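Local coordinates for DUF1881 domain-containing protein (Neurospora crassa, PDB 5Z6D), which is an abundant protein of the fungal fruiting body that joins a beta-gamma-crystallin domain, carrying a calcium site impaired by the domain interface, to an Ig-like domain, at residues 172-177 with 194-199. The protein carries 1 engineered substitution. Residues are numbered along the deposited sequence; the frame is centred on the assembly and turned at random.
Sequences GEVDVV and SSFEVT
Strands 173-177 and 195-199 run in roughly the same direction, 26° apart, with their axes 8.6 Å from each other at the closest point, and Val174 and Val176 of the first meet Phe196 of the second and Ser194, which immediately precedes it; the backbones converge at Val174 and Ser194, whose CA atoms are 5.0 Å apart, and diverge toward Val176 and Phe196. The Phe196 side chain bridges the two strands where they diverge. Its CG lies anti to its own carbonyl carbon (chi1 -54°), and the ring reaches across to strand 173-177. Val176 presses a single methyl, CG2, onto one face of the Phe196 ring, 3.6 Å from its centroid and 3° off the normal, a well-centred CH-pi contact. The same ring meets the backbone at its edge, where Val174 O approaches Phe196 CZ in the ring plane at 3.3 Å. At the narrow end the packing is aliphatic: Val174 CG2 lies 3.8 Å from Ser194 CB, while Ser194 OG is hydrogen-bonded to Ala92 O. Arg190 NH2 donates to Val174 O and forms a salt bridge with Asp175 OD1, so one guanidinium nitrogen serves both acceptors and its charge probably eases their repulsion. The contact thus joins two sheets of the Ig-like domain, consistent with the packing of a beta sandwich: 173-177 is an outermost strand beside 157-168, whose Val163 and Phe165 also touch Val176, whereas 195-200 runs between 91-99 and 186-190.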
ATOM      1  N   GLY A 172       3.476  -7.189 -17.199  1.00 43.58           N
ATOM      2  CA  GLY A 172       2.305  -7.263 -16.344  1.00 36.47           C
ATOM      3  C   GLY A 172       2.631  -6.717 -14.969  1.00 38.56           C
ATOM      4  O   GLY A 172       2.247  -7.295 -13.951  1.00 38.15           O
ATOM      5  N   GLU A 173       3.353  -5.601 -14.940  1.00 32.49           N
ATOM      6  CA  GLU A 173       3.842  -5.057 -13.664  1.00 31.56           C
ATOM      7  C   GLU A 173       3.482  -3.592 -13.521  1.00 27.49           C
ATOM      8  O   GLU A 173       3.033  -2.978 -14.471  1.00 27.63           O
ATOM      9  CB  GLU A 173       5.362  -5.208 -13.548  1.00 35.12           C
ATOM     10  CG  GLU A 173       5.846  -6.587 -13.148  1.00 43.41           C
ATOM     11  CD  GLU A 173       7.357  -6.668 -13.082  1.00 47.92           C
ATOM     12  OE1 GLU A 173       8.027  -5.878 -13.784  1.00 42.04           O
ATOM     13  OE2 GLU A 173       7.874  -7.519 -12.326  1.00 57.04           O
ATOM     14  N   VAL A 174       3.672  -3.034 -12.328  1.00 23.82           N
ATOM     15  CA  VAL A 174       3.656  -1.583 -12.174  1.00 24.07           C
ATOM     16  C   VAL A 174       5.083  -1.069 -12.292  1.00 24.45           C
ATOM     17  O   VAL A 174       6.010  -1.653 -11.726  1.00 25.43           O
ATOM     18  CB  VAL A 174       3.054  -1.157 -10.822  1.00 24.01           C
ATOM     19  CG1 VAL A 174       3.208   0.356 -10.597  1.00 24.37           C
ATOM     20  CG2 VAL A 174       1.593  -1.566 -10.741  1.00 22.29           C
ATOM     21  N   ASP A 175       5.266   0.014 -13.045  1.00 21.28           N
ATOM     22  CA  ASP A 175       6.569   0.647 -13.179  1.00 22.07           C
ATOM     23  C   ASP A 175       6.580   2.025 -12.531  1.00 21.51           C
ATOM     24  O   ASP A 175       5.630   2.807 -12.683  1.00 24.50           O
ATOM     25  CB  ASP A 175       6.960   0.806 -14.644  1.00 26.32           C
ATOM     26  CG  ASP A 175       7.383  -0.490 -15.282  1.00 37.97           C
ATOM     27  OD1 ASP A 175       7.264  -1.544 -14.628  1.00 42.48           O
ATOM     28  OD2 ASP A 175       7.822  -0.444 -16.450  1.00 40.99           O
ATOM     29  N   VAL A 176       7.656   2.306 -11.809  1.00 21.55           N
ATOM     30  CA  VAL A 176       7.977   3.665 -11.415  1.00 24.27           C
ATOM     31  C   VAL A 176       8.786   4.290 -12.538  1.00 31.32           C
ATOM     32  O   VAL A 176       9.825   3.759 -12.925  1.00 33.42           O
ATOM     33  CB  VAL A 176       8.775   3.705 -10.100  1.00 27.48           C
ATOM     34  CG1 VAL A 176       9.371   5.082  -9.882  1.00 26.03           C
ATOM     35  CG2 VAL A 176       7.886   3.307  -8.924  1.00 25.45           C
ATOM     36  N   VAL A 177       8.290   5.396 -13.082  1.00 28.15           N
ATOM     37  CA  VAL A 177       9.023   6.142 -14.087  1.00 33.76           C
ATOM     38  C   VAL A 177       9.702   7.337 -13.431  1.00 34.76           C
ATOM     39  O   VAL A 177       9.036   8.237 -12.918  1.00 36.67           O
ATOM     40  CB  VAL A 177       8.107   6.624 -15.211  1.00 36.07           C
ATOM     41  CG1 VAL A 177       8.928   7.312 -16.293  1.00 37.76           C
ATOM     42  CG2 VAL A 177       7.334   5.449 -15.784  1.00 35.98           C
ATOM     43  N   SER A 194       4.892  -4.925  -7.817  1.00 19.18           N
ATOM     44  CA  SER A 194       4.475  -3.547  -7.610  1.00 22.44           C
ATOM     45  C   SER A 194       4.973  -3.003  -6.269  1.00 20.32           C
ATOM     46  O   SER A 194       4.302  -2.184  -5.641  1.00 21.29           O
ATOM     47  CB  SER A 194       2.954  -3.440  -7.700  1.00 25.31           C
ATOM     48  OG  SER A 194       2.317  -4.341  -6.801  1.00 22.75           O
ATOM     49  N   SER A 195       6.146  -3.466  -5.844  1.00 17.84           N
ATOM     50  CA  SER A 195       6.765  -2.966  -4.619  1.00 18.53           C
ATOM     51  C   SER A 195       8.160  -2.453  -4.925  1.00 20.20           C
ATOM     52  O   SER A 195       8.857  -2.984  -5.798  1.00 19.51           O
ATOM     53  CB  SER A 195       6.820  -4.044  -3.534  1.00 21.04           C
ATOM     54  OG  SER A 195       7.637  -5.123  -3.937  1.00 24.95           O
ATOM     55  N   PHE A 196       8.556  -1.402  -4.210  1.00 16.59           N
ATOM     56  CA  PHE A 196       9.783  -0.675  -4.506  1.00 16.36           C
ATOM     57  C   PHE A 196      10.459  -0.244  -3.213  1.00 20.14           C
ATOM     58  O   PHE A 196       9.810   0.279  -2.301  1.00 21.32           O
ATOM     59  CB  PHE A 196       9.492   0.548  -5.395  1.00 17.30           C
ATOM     60  CG  PHE A 196       8.750   0.206  -6.659  1.00 18.83           C
ATOM     61  CD1 PHE A 196       9.438  -0.109  -7.818  1.00 21.77           C
ATOM     62  CD2 PHE A 196       7.364   0.165  -6.678  1.00 21.05           C
ATOM     63  CE1 PHE A 196       8.754  -0.436  -8.976  1.00 18.86           C
ATOM     64  CE2 PHE A 196       6.675  -0.164  -7.827  1.00 20.45           C
ATOM     65  CZ  PHE A 196       7.370  -0.465  -8.980  1.00 20.81           C
ATOM     66  N   GLU A 197      11.765  -0.467  -3.146  1.00 19.55           N
ATOM     67  CA  GLU A 197      12.586   0.140  -2.114  1.00 20.30           C
ATOM     68  C   GLU A 197      13.046   1.487  -2.645  1.00 21.88           C
ATOM     69  O   GLU A 197      13.670   1.565  -3.701  1.00 25.30           O
ATOM     70  CB  GLU A 197      13.769  -0.763  -1.773  1.00 27.29           C
ATOM     71  CG  GLU A 197      14.182  -0.742  -0.317  1.00 43.38           C
ATOM     72  CD  GLU A 197      15.214  -1.809  -0.003  1.00 53.35           C
ATOM     73  OE1 GLU A 197      16.395  -1.607  -0.355  1.00 56.63           O
ATOM     74  OE2 GLU A 197      14.842  -2.850   0.584  1.00 55.11           O
ATOM     75  N   VAL A 198      12.694   2.556  -1.943  1.00 16.90           N
ATOM     76  CA  VAL A 198      13.100   3.881  -2.371  1.00 18.65           C
ATOM     77  C   VAL A 198      14.179   4.333  -1.408  1.00 18.56           C
ATOM     78  O   VAL A 198      13.948   4.372  -0.202  1.00 18.70           O
ATOM     79  CB  VAL A 198      11.922   4.854  -2.384  1.00 17.79           C
ATOM     80  CG1 VAL A 198      12.404   6.290  -2.647  1.00 21.31           C
ATOM     81  CG2 VAL A 198      10.884   4.404  -3.420  1.00 20.13           C
ATOM     82  N   THR A 199      15.359   4.657  -1.936  1.00 21.06           N
ATOM     83  CA  THR A 199      16.518   4.932  -1.103  1.00 20.66           C
ATOM     84  C   THR A 199      17.014   6.366  -1.286  1.00 19.15           C
ATOM     85  O   THR A 199      17.183   6.838  -2.418  1.00 19.24           O
ATOM     86  CB  THR A 199      17.672   3.962  -1.408  1.00 22.72           C
ATOM     87  OG1 THR A 199      17.251   2.617  -1.144  1.00 23.35           O
ATOM     88  CG2 THR A 199      18.879   4.283  -0.544  1.00 24.12           C
TER